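Local coordinates for protein decapping nuclease RAI1 (Scheffersomyces stipitis, PDB 5ULJ) that removes the entire NAD cap from the 5' end of NAD-capped RNAs, using a divalent metal ion, and binds and stimulates the exoribonuclease RAT1, at residues Q216-I221 / L231-V236; D133-A138 / A359-F364; L12-R17 / L337-A342; M255-T260 / K290-F295. One frame throughout, in Å; residues are numbered along the deposited sequence. Where two conformers were deposited one is given.

Interaction 1 (Q216-I221 / L231-V236); sequences QYISVI and LLAGEV. With 0WD ([[(2R,3S,4R,5R)-5-(3-aminocarbonyl-4H-pyridin-1-yl)-3,4-bis(oxidanyl)oxolan-2-yl]methoxy-oxidanyl-phosphoryl] [(2R,3S,4R,5R)-5-(6-aminopurin-9-yl)-4-oxidanyl-3-phosphonooxy-oxolan-2-yl]methyl hydrogen phosphate), chain F.
S219 and G234 form a hydrogen-bonded pair at the middle of two antiparallel strands, 216-221 and 231-236. G234 N reaches S219 O at 2.9 Å in a nearly straight bond, while S219 N meets G234 O more obliquely, tilted from the carbonyl plane. I221 and L232 are joined the same way, and V236 N donates to Y217 O. Apolar packing follows the alternation of the strands. On one face the methyl of A233 sits between the branches of I218 and V220, 3.9 Å from I218 CG2, a small residue suited to a spot that L90 also covers. On the other, V236 CB lies at the ring edge of Y217, 3.9 Å from CD2. Polar contacts gather at the 235 end. With CG anti to its backbone N (chi1 -175°) and a bend at chi2, E235 runs across Q216, and a water bridges E235 OE2 (2.6 Å) to Y217 N and V236 O. E235 N points almost straight at the ligand phosphate oxygen O1N, 2.9 Å away. D237, a metal ligand, lies next to E235. This beta hairpin, 216-225 with 228-239, carries one wall of the substrate pocket in the PD-(D/E)XK nuclease fold.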
# COMPACT_ATOMS: atom_id res chain seq x y z
N GLN A 216 5.80 1.03 -10.88
CA GLN A 216 5.57 0.65 -9.49
C GLN A 216 6.82 0.02 -8.89
O GLN A 216 7.23 -1.07 -9.29
CB GLN A 216 4.39 -0.32 -9.37
CG GLN A 216 3.04 0.29 -9.71
CD GLN A 216 2.48 1.14 -8.59
OE1 GLN A 216 2.80 2.33 -8.48
NE2 GLN A 216 1.65 0.54 -7.74
N TYR A 217 7.43 0.72 -7.94
CA TYR A 217 8.59 0.18 -7.23
C TYR A 217 8.13 -0.47 -5.93
O TYR A 217 7.68 0.21 -5.01
CB TYR A 217 9.61 1.29 -6.94
CG TYR A 217 10.83 0.83 -6.17
CD1 TYR A 217 11.92 0.28 -6.83
CD2 TYR A 217 10.89 0.94 -4.79
CE1 TYR A 217 13.04 -0.14 -6.14
CE2 TYR A 217 12.01 0.52 -4.08
CZ TYR A 217 13.08 -0.02 -4.76
OH TYR A 217 14.19 -0.43 -4.06
N ILE A 218 8.23 -1.79 -5.87
CA ILE A 218 7.73 -2.54 -4.72
C ILE A 218 8.84 -2.98 -3.78
O ILE A 218 9.68 -3.80 -4.14
CB ILE A 218 6.94 -3.79 -5.16
CG1 ILE A 218 5.87 -3.42 -6.18
CG2 ILE A 218 6.33 -4.48 -3.94
CD1 ILE A 218 4.83 -2.45 -5.66
N SER A 219 8.84 -2.42 -2.58
CA SER A 219 9.73 -2.87 -1.53
C SER A 219 9.08 -4.03 -0.79
O SER A 219 7.86 -4.04 -0.59
CB SER A 219 10.06 -1.73 -0.56
OG SER A 219 10.82 -2.20 0.54
N VAL A 220 9.87 -5.02 -0.41
CA VAL A 220 9.36 -6.13 0.39
C VAL A 220 10.15 -6.21 1.69
O VAL A 220 11.36 -6.42 1.69
CB VAL A 220 9.45 -7.47 -0.35
CG1 VAL A 220 8.86 -8.58 0.50
CG2 VAL A 220 8.73 -7.38 -1.69
N ILE A 221 9.44 -6.04 2.81
CA ILE A 221 10.10 -5.93 4.10
C ILE A 221 9.77 -7.08 5.04
O ILE A 221 8.69 -7.66 4.99
CB ILE A 221 9.71 -4.61 4.80
CG1 ILE A 221 8.20 -4.57 5.07
CG2 ILE A 221 10.13 -3.42 3.95
CD1 ILE A 221 7.76 -3.38 5.89
N LEU A 231 5.72 -10.58 6.39
CA LEU A 231 6.33 -10.08 5.17
C LEU A 231 5.34 -9.15 4.47
O LEU A 231 4.24 -9.57 4.10
CB LEU A 231 6.72 -11.23 4.25
CG LEU A 231 7.77 -10.90 3.18
CD1 LEU A 231 9.11 -10.65 3.83
CD2 LEU A 231 7.87 -12.02 2.15
N LEU A 232 5.73 -7.89 4.29
CA LEU A 232 4.87 -6.92 3.63
C LEU A 232 5.48 -6.43 2.32
O LEU A 232 6.64 -6.02 2.28
CB LEU A 232 4.60 -5.72 4.54
CG LEU A 232 3.83 -5.93 5.85
CD1 LEU A 232 3.43 -4.59 6.45
CD2 LEU A 232 2.60 -6.80 5.62
N ALA A 233 4.68 -6.47 1.26
CA ALA A 233 5.08 -5.86 -0.01
C ALA A 233 4.32 -4.55 -0.20
O ALA A 233 3.09 -4.53 -0.15
CB ALA A 233 4.81 -6.81 -1.17
N GLY A 234 5.06 -3.46 -0.41
CA GLY A 234 4.44 -2.16 -0.54
C GLY A 234 5.12 -1.24 -1.54
O GLY A 234 6.35 -1.20 -1.62
N GLU A 235 4.32 -0.50 -2.29
CA GLU A 235 4.82 0.44 -3.28
C GLU A 235 5.50 1.63 -2.61
O GLU A 235 5.01 2.16 -1.61
CB GLU A 235 3.69 0.92 -4.19
CG GLU A 235 4.12 1.81 -5.34
CD GLU A 235 4.13 3.29 -4.99
OE1 GLU A 235 3.59 3.65 -3.92
OE2 GLU A 235 4.67 4.08 -5.78
N VAL A 236 6.64 2.04 -3.16
CA VAL A 236 7.37 3.21 -2.67
C VAL A 236 7.49 4.24 -3.79
O VAL A 236 7.84 3.90 -4.92
CB VAL A 236 8.77 2.83 -2.15
CG1 VAL A 236 9.58 4.07 -1.83
CG2 VAL A 236 8.65 1.93 -0.93
C1M 0WD F . -0.88 -3.82 -6.51
C2M 0WD F . -1.67 -2.83 -5.71
O2M 0WD F . -3.02 -2.76 -6.19
C3M 0WD F . -0.91 -1.61 -6.12
O3M 0WD F . -1.09 -1.43 -7.53
O4M 0WD F . 0.44 -3.56 -5.99
C4M 0WD F . 0.52 -2.10 -5.87
C5M 0WD F . 1.05 -1.70 -4.49
O5M 0WD F . 0.44 -2.44 -3.43
PN 0WD F . 0.20 -1.70 -2.01
O1N 0WD F . 1.45 -0.92 -2.03
O2N 0WD F . -0.04 -2.88 -1.15
O3P 0WD F . -1.09 -0.77 -2.26
PA 0WD F . -1.44 0.61 -1.53
O1A 0WD F . -2.91 0.77 -1.51
O2A 0WD F . -0.68 0.70 -0.26
O5B 0WD F . -0.83 1.68 -2.57
C5B 0WD F . -1.71 2.46 -3.39
C4B 0WD F . -1.06 2.71 -4.75
C3B 0WD F . -1.38 4.09 -5.27
O3B 0WD F . -0.73 5.11 -4.50
P2' 0WD F . -1.54 5.98 -3.44
OP2 0WD F . -0.82 7.27 -3.50
OP1 0WD F . -2.90 6.02 -3.98
OP3 0WD F . -1.37 5.24 -2.17
O4B 0WD F . -1.65 1.89 -5.79
C1B 0WD F . -1.37 2.61 -7.03
C2B 0WD F . -0.70 3.91 -6.59
O2B 0WD F . 0.70 3.66 -6.36
O HOH W 1 6.71 3.56 -7.32

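Interaction 2 (D133-A138 / A359-F364); sequences DLNVLA and AYRVSF
Strands 133-138 and 359-364 pair antiparallel, joining parts of the chain more than 200 residues apart; strand 142-147 flanks the first and strand 370-375 the second. L134 with V362 and V136 with Y360 are the hydrogen-bonded pairs, each joined by two backbone bonds, as in V362 N to L134 O at 2.8 Å. Their side chains share one face, where V136 CG2 meets V362 CG2 at 3.8 Å; branched, apolar valines suit both the extended backbone and this buried surface. The other face carries the polar pair N135 and R361. R361 lies alongside N135 and grips a single oxygen with two nitrogens: NE is 2.8 Å and NH2 2.9 Å from N135 OD1. The oxygen lies in the guanidinium plane, although the amide itself is turned 33° from it. NE approaches nearly in line with the amide C=O, and NH2 uses a lone pair. The R361 chain starts out trans (chi1 180°) and folds at chi3, turning its edge to the amide. Beyond the pair, D148 takes a salt bridge from R361 and a hydrogen bond from N135 ND2. A leucine in place of R361 would probably leave N135 OD1 without both donors and D148 without this positive partner. The chemistry implies a buried arginine whose charge is probably balanced by D148 and whose guanidinium is held in orientation by the amide oxygen and D148.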
# COMPACT_ATOMS: atom_id res chain seq x y z
N ASP A 133 -12.63 -7.30 2.67
CA ASP A 133 -12.70 -8.73 2.40
C ASP A 133 -11.33 -9.28 2.02
O ASP A 133 -10.75 -8.88 1.02
CB ASP A 133 -13.72 -9.03 1.29
CG ASP A 133 -15.15 -8.80 1.74
OD1 ASP A 133 -15.66 -7.68 1.55
OD2 ASP A 133 -15.76 -9.75 2.27
N LEU A 134 -10.82 -10.19 2.84
CA LEU A 134 -9.49 -10.74 2.64
C LEU A 134 -9.50 -12.27 2.62
O LEU A 134 -10.05 -12.90 3.53
CB LEU A 134 -8.54 -10.25 3.73
CG LEU A 134 -8.37 -8.74 3.87
CD1 LEU A 134 -7.56 -8.40 5.12
CD2 LEU A 134 -7.70 -8.16 2.63
N ASN A 135 -8.89 -12.85 1.60
CA ASN A 135 -8.70 -14.29 1.54
C ASN A 135 -7.46 -14.69 2.32
O ASN A 135 -6.40 -14.10 2.16
CB ASN A 135 -8.58 -14.77 0.09
CG ASN A 135 -9.87 -14.64 -0.68
OD1 ASN A 135 -10.96 -14.72 -0.11
ND2 ASN A 135 -9.76 -14.42 -1.98
N VAL A 136 -7.60 -15.70 3.18
CA VAL A 136 -6.47 -16.21 3.95
C VAL A 136 -6.36 -17.72 3.77
O VAL A 136 -7.34 -18.45 3.88
CB VAL A 136 -6.60 -15.89 5.45
CG1 VAL A 136 -5.32 -16.24 6.17
CG2 VAL A 136 -6.94 -14.42 5.66
N LEU A 137 -5.15 -18.19 3.49
CA LEU A 137 -4.92 -19.62 3.39
C LEU A 137 -3.59 -20.01 4.03
O LEU A 137 -2.61 -19.27 3.97
CB LEU A 137 -4.96 -20.08 1.93
CG LEU A 137 -3.94 -19.55 0.92
CD1 LEU A 137 -2.68 -20.41 0.90
CD2 LEU A 137 -4.55 -19.46 -0.46
N ALA A 138 -3.58 -21.19 4.65
CA ALA A 138 -2.37 -21.72 5.26
C ALA A 138 -1.61 -22.57 4.26
O ALA A 138 -2.19 -23.43 3.60
CB ALA A 138 -2.71 -22.52 6.50
N ALA A 359 -9.59 -22.88 2.90
CA ALA A 359 -9.33 -21.47 2.66
C ALA A 359 -10.29 -20.64 3.50
O ALA A 359 -11.44 -21.04 3.70
CB ALA A 359 -9.47 -21.13 1.19
N TYR A 360 -9.83 -19.50 3.99
CA TYR A 360 -10.65 -18.67 4.87
C TYR A 360 -10.86 -17.27 4.30
O TYR A 360 -10.11 -16.83 3.42
CB TYR A 360 -10.02 -18.57 6.26
CG TYR A 360 -9.94 -19.89 6.99
CD1 TYR A 360 -8.87 -20.75 6.81
CD2 TYR A 360 -10.94 -20.27 7.88
CE1 TYR A 360 -8.79 -21.95 7.48
CE2 TYR A 360 -10.87 -21.47 8.56
CZ TYR A 360 -9.80 -22.31 8.36
OH TYR A 360 -9.73 -23.51 9.03
N ARG A 361 -11.87 -16.59 4.80
CA ARG A 361 -12.11 -15.20 4.43
C ARG A 361 -12.41 -14.34 5.65
O ARG A 361 -13.32 -14.63 6.42
CB ARG A 361 -13.25 -15.08 3.42
CG ARG A 361 -13.54 -13.65 3.00
CD ARG A 361 -14.36 -13.60 1.73
NE ARG A 361 -13.64 -14.19 0.60
CZ ARG A 361 -14.21 -14.57 -0.53
NH1 ARG A 361 -15.52 -14.42 -0.70
NH2 ARG A 361 -13.48 -15.09 -1.50
N VAL A 362 -11.62 -13.28 5.81
CA VAL A 362 -11.86 -12.30 6.85
C VAL A 362 -12.67 -11.15 6.26
O VAL A 362 -12.30 -10.58 5.24
CB VAL A 362 -10.55 -11.76 7.44
CG1 VAL A 362 -10.83 -10.89 8.65
CG2 VAL A 362 -9.63 -12.91 7.81
N SER A 363 -13.79 -10.82 6.90
CA SER A 363 -14.70 -9.84 6.33
C SER A 363 -15.23 -8.84 7.35
O SER A 363 -15.72 -9.22 8.42
CB SER A 363 -15.88 -10.55 5.66
OG SER A 363 -16.79 -9.61 5.11
N PHE A 364 -15.12 -7.56 7.02
CA PHE A 364 -15.78 -6.52 7.79
C PHE A 364 -16.98 -6.00 7.02
O PHE A 364 -16.85 -5.53 5.88
CB PHE A 364 -14.83 -5.37 8.12
CG PHE A 364 -15.51 -4.19 8.75
CD1 PHE A 364 -16.00 -4.28 10.05
CD2 PHE A 364 -15.67 -3.00 8.06
CE1 PHE A 364 -16.64 -3.20 10.64
CE2 PHE A 364 -16.31 -1.92 8.64
CZ PHE A 364 -16.79 -2.02 9.93
O HOH W 2 -17.51 -7.18 3.60

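Interaction 3 (L12-R17 / L337-A342); sequences LSLQSR and LKWYGA
L12 starts the contact by sliding past W339, its CD2 4.0 Å from the indole atom CZ3. S13 brings a carbonyl: S13 O lies in the indole plane at the edge, 3.3 Å from W339 CZ3. S13 O also closes a type I turn by accepting from S16 N, and S16 OG donates to S13 O at 2.6 Å. In an ST turn, S13 OG accepts from Q15 N; serines suit this bend because their short hydroxyls can return to the backbone. L14, the next residue, crosses the indole obliquely, with CD2 3.9 Å from W339 CH2. At S16 the chain meets the helix itself: its carbonyl O also lies at the indole edge, 3.6 Å from W339 CE3, and its CB touches A342 CB, a methyl small enough for the backbone to pass close. R17 ends the segment with its CB 4.0 Å from K338 CB. A first torsion of 153°, roughly trans, turns the W339 ring into the bend, and the NE1 bond to L121 O helps keep it there. A serine in place of W339 would probably open a gap beside L12 and L14 and leave L121 O without this donor. Here an N-terminal beta turn is packed on helix 333-350, with a tryptophan as the anchor.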
# COMPACT_ATOMS: atom_id res chain seq x y z
N LEU A 12 -14.82 -11.10 15.85
CA LEU A 12 -13.94 -10.41 16.78
C LEU A 12 -14.56 -9.08 17.18
O LEU A 12 -15.09 -8.36 16.33
CB LEU A 12 -12.56 -10.20 16.16
CG LEU A 12 -11.51 -9.52 17.06
CD1 LEU A 12 -11.05 -10.47 18.16
CD2 LEU A 12 -10.32 -9.05 16.23
N SER A 13 -14.50 -8.76 18.46
CA SER A 13 -15.01 -7.48 18.95
C SER A 13 -14.29 -6.32 18.27
O SER A 13 -13.07 -6.31 18.18
CB SER A 13 -14.85 -7.38 20.47
OG SER A 13 -15.16 -6.08 20.93
N LEU A 14 -15.06 -5.35 17.80
CA LEU A 14 -14.49 -4.16 17.18
C LEU A 14 -13.75 -3.30 18.20
O LEU A 14 -13.03 -2.37 17.83
CB LEU A 14 -15.59 -3.33 16.51
CG LEU A 14 -16.01 -3.76 15.10
CD1 LEU A 14 -17.13 -2.87 14.59
CD2 LEU A 14 -14.82 -3.72 14.16
N GLN A 15 -13.93 -3.62 19.47
CA GLN A 15 -13.25 -2.91 20.55
C GLN A 15 -12.01 -3.67 21.03
O GLN A 15 -11.45 -3.35 22.07
CB GLN A 15 -14.21 -2.67 21.72
CG GLN A 15 -15.43 -1.84 21.36
CD GLN A 15 -15.06 -0.44 20.88
OE1 GLN A 15 -14.07 0.13 21.31
NE2 GLN A 15 -15.88 0.10 19.98
N SER A 16 -11.61 -4.68 20.26
CA SER A 16 -10.43 -5.47 20.60
C SER A 16 -9.16 -4.62 20.55
O SER A 16 -8.94 -3.88 19.60
CB SER A 16 -10.28 -6.66 19.64
OG SER A 16 -11.38 -7.55 19.76
N ARG A 17 -8.35 -4.73 21.60
CA ARG A 17 -7.09 -4.00 21.68
C ARG A 17 -5.97 -4.88 22.22
O ARG A 17 -6.19 -5.68 23.13
CB ARG A 17 -7.22 -2.76 22.57
CG ARG A 17 -8.05 -1.63 22.00
CD ARG A 17 -7.84 -0.37 22.82
NE ARG A 17 -8.79 0.68 22.50
CZ ARG A 17 -8.81 1.87 23.10
NH1 ARG A 17 -7.92 2.15 24.04
NH2 ARG A 17 -9.72 2.78 22.76
N LEU A 337 -3.49 1.06 16.14
CA LEU A 337 -2.39 0.10 16.15
C LEU A 337 -2.67 -1.06 17.11
O LEU A 337 -2.30 -2.20 16.84
CB LEU A 337 -1.09 0.80 16.53
CG LEU A 337 0.22 0.04 16.32
CD1 LEU A 337 0.23 -0.64 14.97
CD2 LEU A 337 1.36 1.03 16.43
N LYS A 338 -3.32 -0.76 18.23
CA LYS A 338 -3.69 -1.78 19.19
C LYS A 338 -4.76 -2.70 18.62
O LYS A 338 -4.76 -3.91 18.87
CB LYS A 338 -4.18 -1.15 20.50
CG LYS A 338 -3.07 -0.52 21.33
CD LYS A 338 -3.59 -0.06 22.69
CE LYS A 338 -2.46 0.34 23.61
NZ LYS A 338 -2.95 0.67 24.98
N TRP A 339 -5.68 -2.12 17.85
CA TRP A 339 -6.68 -2.90 17.14
C TRP A 339 -6.02 -3.82 16.12
O TRP A 339 -6.34 -5.00 16.03
CB TRP A 339 -7.69 -1.98 16.45
CG TRP A 339 -8.33 -2.58 15.22
CD1 TRP A 339 -8.02 -2.30 13.92
CD2 TRP A 339 -9.37 -3.56 15.19
NE1 TRP A 339 -8.82 -3.04 13.08
CE2 TRP A 339 -9.65 -3.82 13.83
CE3 TRP A 339 -10.10 -4.24 16.17
CZ2 TRP A 339 -10.63 -4.74 13.43
CZ3 TRP A 339 -11.06 -5.15 15.77
CH2 TRP A 339 -11.32 -5.39 14.42
N TYR A 340 -5.08 -3.26 15.36
CA TYR A 340 -4.34 -4.01 14.35
C TYR A 340 -3.60 -5.20 14.97
O TYR A 340 -3.65 -6.31 14.43
CB TYR A 340 -3.34 -3.09 13.64
CG TYR A 340 -2.49 -3.76 12.59
CD1 TYR A 340 -3.05 -4.30 11.44
CD2 TYR A 340 -1.11 -3.86 12.75
CE1 TYR A 340 -2.27 -4.92 10.48
CE2 TYR A 340 -0.32 -4.47 11.80
CZ TYR A 340 -0.91 -5.00 10.67
OH TYR A 340 -0.12 -5.61 9.71
N GLY A 341 -2.94 -4.96 16.10
CA GLY A 341 -2.24 -6.01 16.81
C GLY A 341 -3.17 -7.13 17.26
O GLY A 341 -2.80 -8.30 17.21
N ALA A 342 -4.37 -6.76 17.70
CA ALA A 342 -5.35 -7.74 18.14
C ALA A 342 -5.84 -8.59 16.98
O ALA A 342 -6.06 -9.79 17.13
CB ALA A 342 -6.52 -7.04 18.82

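Interaction 4 (M255-T260 / K290-F295); sequences MELKTT and KVVYGF. With CA (calcium ion), chain E; 0WD ([[(2R,3S,4R,5R)-5-(3-aminocarbonyl-4H-pyridin-1-yl)-3,4-bis(oxidanyl)oxolan-2-yl]methoxy-oxidanyl-phosphoryl] [(2R,3S,4R,5R)-5-(6-aminopurin-9-yl)-4-oxidanyl-3-phosphonooxy-oxolan-2-yl]methyl hydrogen phosphate), chain F.
K258 crosses the ring of Y293 with its CB over one face, 3.5 Å from the ring centroid and 16° off the normal, a CH-pi contact. Its chain, bent at chi2 (-73°), then leaves the aromatic and carries the ammonium to the ligand's 3'-phosphate: NZ is 2.9 Å from OP3 and makes a weak hydrogen bond to OP2. Q282 takes another bond from NZ, and a long salt bridge of 3.5 Å joins K258 NZ to E256 OE2. A long, positively charged residue suits this place, its carbons packing on the ring and its tip meeting the anion. E256 lies side by side with V291, CB to CG1, before its carboxylate bends away to the calcium ion, which OE2 binds at 2.9 Å and L257 O at 2.6 Å; D237, phosphate oxygen OP2 and two waters also coordinate it. On the opposite face L257 runs alongside V292, and M255 CE touches V292 CG2 at 3.5 Å. Five backbone hydrogen bonds hold the strands parallel, including V292 N to E256 O at 2.8 Å. Helix 266-286 connects the strands and covers the K258 and Y293 face, helix 169-188 packs on the L257 and V292 face, and strands 228-239 and 302-309 flank the pair.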
# COMPACT_ATOMS: atom_id res chain seq x y z
N MET A 255 10.55 7.70 0.45
CA MET A 255 9.56 8.76 0.66
C MET A 255 8.19 8.36 0.15
O MET A 255 8.05 7.44 -0.65
CB MET A 255 9.99 10.05 -0.03
CG MET A 255 11.19 10.73 0.56
SD MET A 255 11.48 12.29 -0.30
CE MET A 255 9.98 13.18 0.11
N GLU A 256 7.17 9.09 0.61
CA GLU A 256 5.83 8.95 0.07
C GLU A 256 5.36 10.30 -0.48
O GLU A 256 5.58 11.34 0.15
CB GLU A 256 4.86 8.43 1.13
CG GLU A 256 3.50 8.05 0.59
CD GLU A 256 3.55 6.81 -0.29
OE1 GLU A 256 4.53 6.04 -0.18
OE2 GLU A 256 2.60 6.61 -1.08
N LEU A 257 4.72 10.28 -1.64
CA LEU A 257 4.23 11.51 -2.26
C LEU A 257 2.71 11.49 -2.36
O LEU A 257 2.12 10.54 -2.87
CB LEU A 257 4.85 11.70 -3.64
CG LEU A 257 6.38 11.81 -3.68
CD1 LEU A 257 6.87 12.08 -5.10
CD2 LEU A 257 6.86 12.89 -2.73
N LYS A 258 2.07 12.55 -1.86
CA LYS A 258 0.62 12.64 -1.86
C LYS A 258 0.14 14.01 -2.33
O LYS A 258 0.88 14.99 -2.25
CB LYS A 258 0.07 12.36 -0.46
CG LYS A 258 0.47 11.02 0.13
CD LYS A 258 -0.25 9.87 -0.54
CE LYS A 258 -0.07 8.58 0.24
NZ LYS A 258 -0.75 7.42 -0.40
N THR A 259 -1.10 14.07 -2.80
CA THR A 259 -1.72 15.34 -3.15
C THR A 259 -3.09 15.48 -2.50
O THR A 259 -3.78 14.48 -2.25
CB THR A 259 -1.89 15.51 -4.67
OG1 THR A 259 -2.73 14.47 -5.19
CG2 THR A 259 -0.55 15.45 -5.35
N THR A 260 -3.49 16.72 -2.23
CA THR A 260 -4.80 17.01 -1.67
C THR A 260 -5.13 18.48 -1.89
O THR A 260 -4.25 19.27 -2.24
CB THR A 260 -4.86 16.68 -0.16
OG1 THR A 260 -6.22 16.68 0.27
CG2 THR A 260 -4.07 17.71 0.64
N LYS A 290 9.27 9.51 5.77
CA LYS A 290 8.98 10.81 5.18
C LYS A 290 7.78 10.79 4.24
O LYS A 290 7.63 9.88 3.42
CB LYS A 290 10.20 11.34 4.42
CG LYS A 290 11.36 11.77 5.29
CD LYS A 290 12.44 12.45 4.46
CE LYS A 290 13.60 12.92 5.32
NZ LYS A 290 14.34 11.78 5.91
N VAL A 291 6.93 11.80 4.36
CA VAL A 291 5.82 12.01 3.43
C VAL A 291 5.78 13.46 2.97
O VAL A 291 5.94 14.37 3.78
CB VAL A 291 4.45 11.67 4.05
CG1 VAL A 291 3.43 11.43 2.94
CG2 VAL A 291 4.54 10.47 4.96
N VAL A 292 5.55 13.67 1.68
CA VAL A 292 5.37 15.01 1.16
C VAL A 292 3.98 15.17 0.56
O VAL A 292 3.56 14.40 -0.30
CB VAL A 292 6.44 15.35 0.09
CG1 VAL A 292 5.93 16.41 -0.87
CG2 VAL A 292 7.72 15.83 0.77
N TYR A 293 3.26 16.18 1.04
CA TYR A 293 1.94 16.51 0.52
C TYR A 293 2.00 17.75 -0.36
O TYR A 293 2.53 18.78 0.04
CB TYR A 293 0.94 16.73 1.66
CG TYR A 293 0.07 15.54 1.97
CD1 TYR A 293 -1.12 15.33 1.29
CD2 TYR A 293 0.42 14.63 2.96
CE1 TYR A 293 -1.94 14.25 1.57
CE2 TYR A 293 -0.38 13.54 3.25
CZ TYR A 293 -1.56 13.35 2.55
OH TYR A 293 -2.36 12.27 2.84
N GLY A 294 1.46 17.63 -1.57
CA GLY A 294 1.29 18.78 -2.44
C GLY A 294 -0.13 19.29 -2.32
O GLY A 294 -1.08 18.51 -2.45
N PHE A 295 -0.29 20.58 -2.06
CA PHE A 295 -1.61 21.17 -1.89
C PHE A 295 -2.02 21.97 -3.13
O PHE A 295 -1.32 22.90 -3.54
CB PHE A 295 -1.65 22.06 -0.65
CG PHE A 295 -1.41 21.30 0.64
CD1 PHE A 295 -0.13 21.08 1.10
CD2 PHE A 295 -2.48 20.82 1.38
CE1 PHE A 295 0.09 20.39 2.28
CE2 PHE A 295 -2.27 20.13 2.56
CZ PHE A 295 -0.98 19.91 3.01
CA CA E . 1.76 7.99 -3.43
C1M 0WD F . -0.88 -3.82 -6.51
C2M 0WD F . -1.67 -2.83 -5.71
O2M 0WD F . -3.02 -2.76 -6.19
C3M 0WD F . -0.91 -1.61 -6.12
O3M 0WD F . -1.09 -1.43 -7.53
O4M 0WD F . 0.44 -3.56 -5.99
C4M 0WD F . 0.52 -2.10 -5.87
C5M 0WD F . 1.05 -1.70 -4.49
O5M 0WD F . 0.44 -2.44 -3.43
PN 0WD F . 0.20 -1.70 -2.01
O1N 0WD F . 1.45 -0.92 -2.03
O2N 0WD F . -0.04 -2.88 -1.15
O3P 0WD F . -1.09 -0.77 -2.26
PA 0WD F . -1.44 0.61 -1.53
O1A 0WD F . -2.91 0.77 -1.51
O2A 0WD F . -0.68 0.70 -0.26
O5B 0WD F . -0.83 1.68 -2.57
C5B 0WD F . -1.71 2.46 -3.39
C4B 0WD F . -1.06 2.71 -4.75
C3B 0WD F . -1.38 4.09 -5.27
O3B 0WD F . -0.73 5.11 -4.50
P2' 0WD F . -1.54 5.98 -3.44
OP2 0WD F . -0.82 7.27 -3.50
OP1 0WD F . -2.90 6.02 -3.98
OP3 0WD F . -1.37 5.24 -2.17
O4B 0WD F . -1.65 1.89 -5.79
C1B 0WD F . -1.37 2.61 -7.03
C2B 0WD F . -0.70 3.91 -6.59
O2B 0WD F . 0.70 3.66 -6.36
O HOH W 3 1.55 6.87 -5.99
O HOH W 4 2.32 5.48 -3.06

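From the N terminus, segment 12-17 waits some 320 residues before interaction 3 closes its loop on helix 333-350. Segment 133-138 lies within that loop but finds its partner, 359-364, beyond it, so interactions 2 and 3 cross; they touch where F364 CE1 meets L14 CD1 at 4.0 Å. Nested inside both loops are interaction 1, a local hairpin, and interaction 4, closed through helix 266-286. These two follow in series and are joined because strands 228-239 and 254-261 are neighbours, and both touch the bound NADP analogue. Interaction 3 ties the N-terminal segment to helix 333-350, and interaction 2 ties strand 132-139 to strand 359-365, while 1 and 4 build the active site; the centres of 2 and 4 are about 32 Å apart.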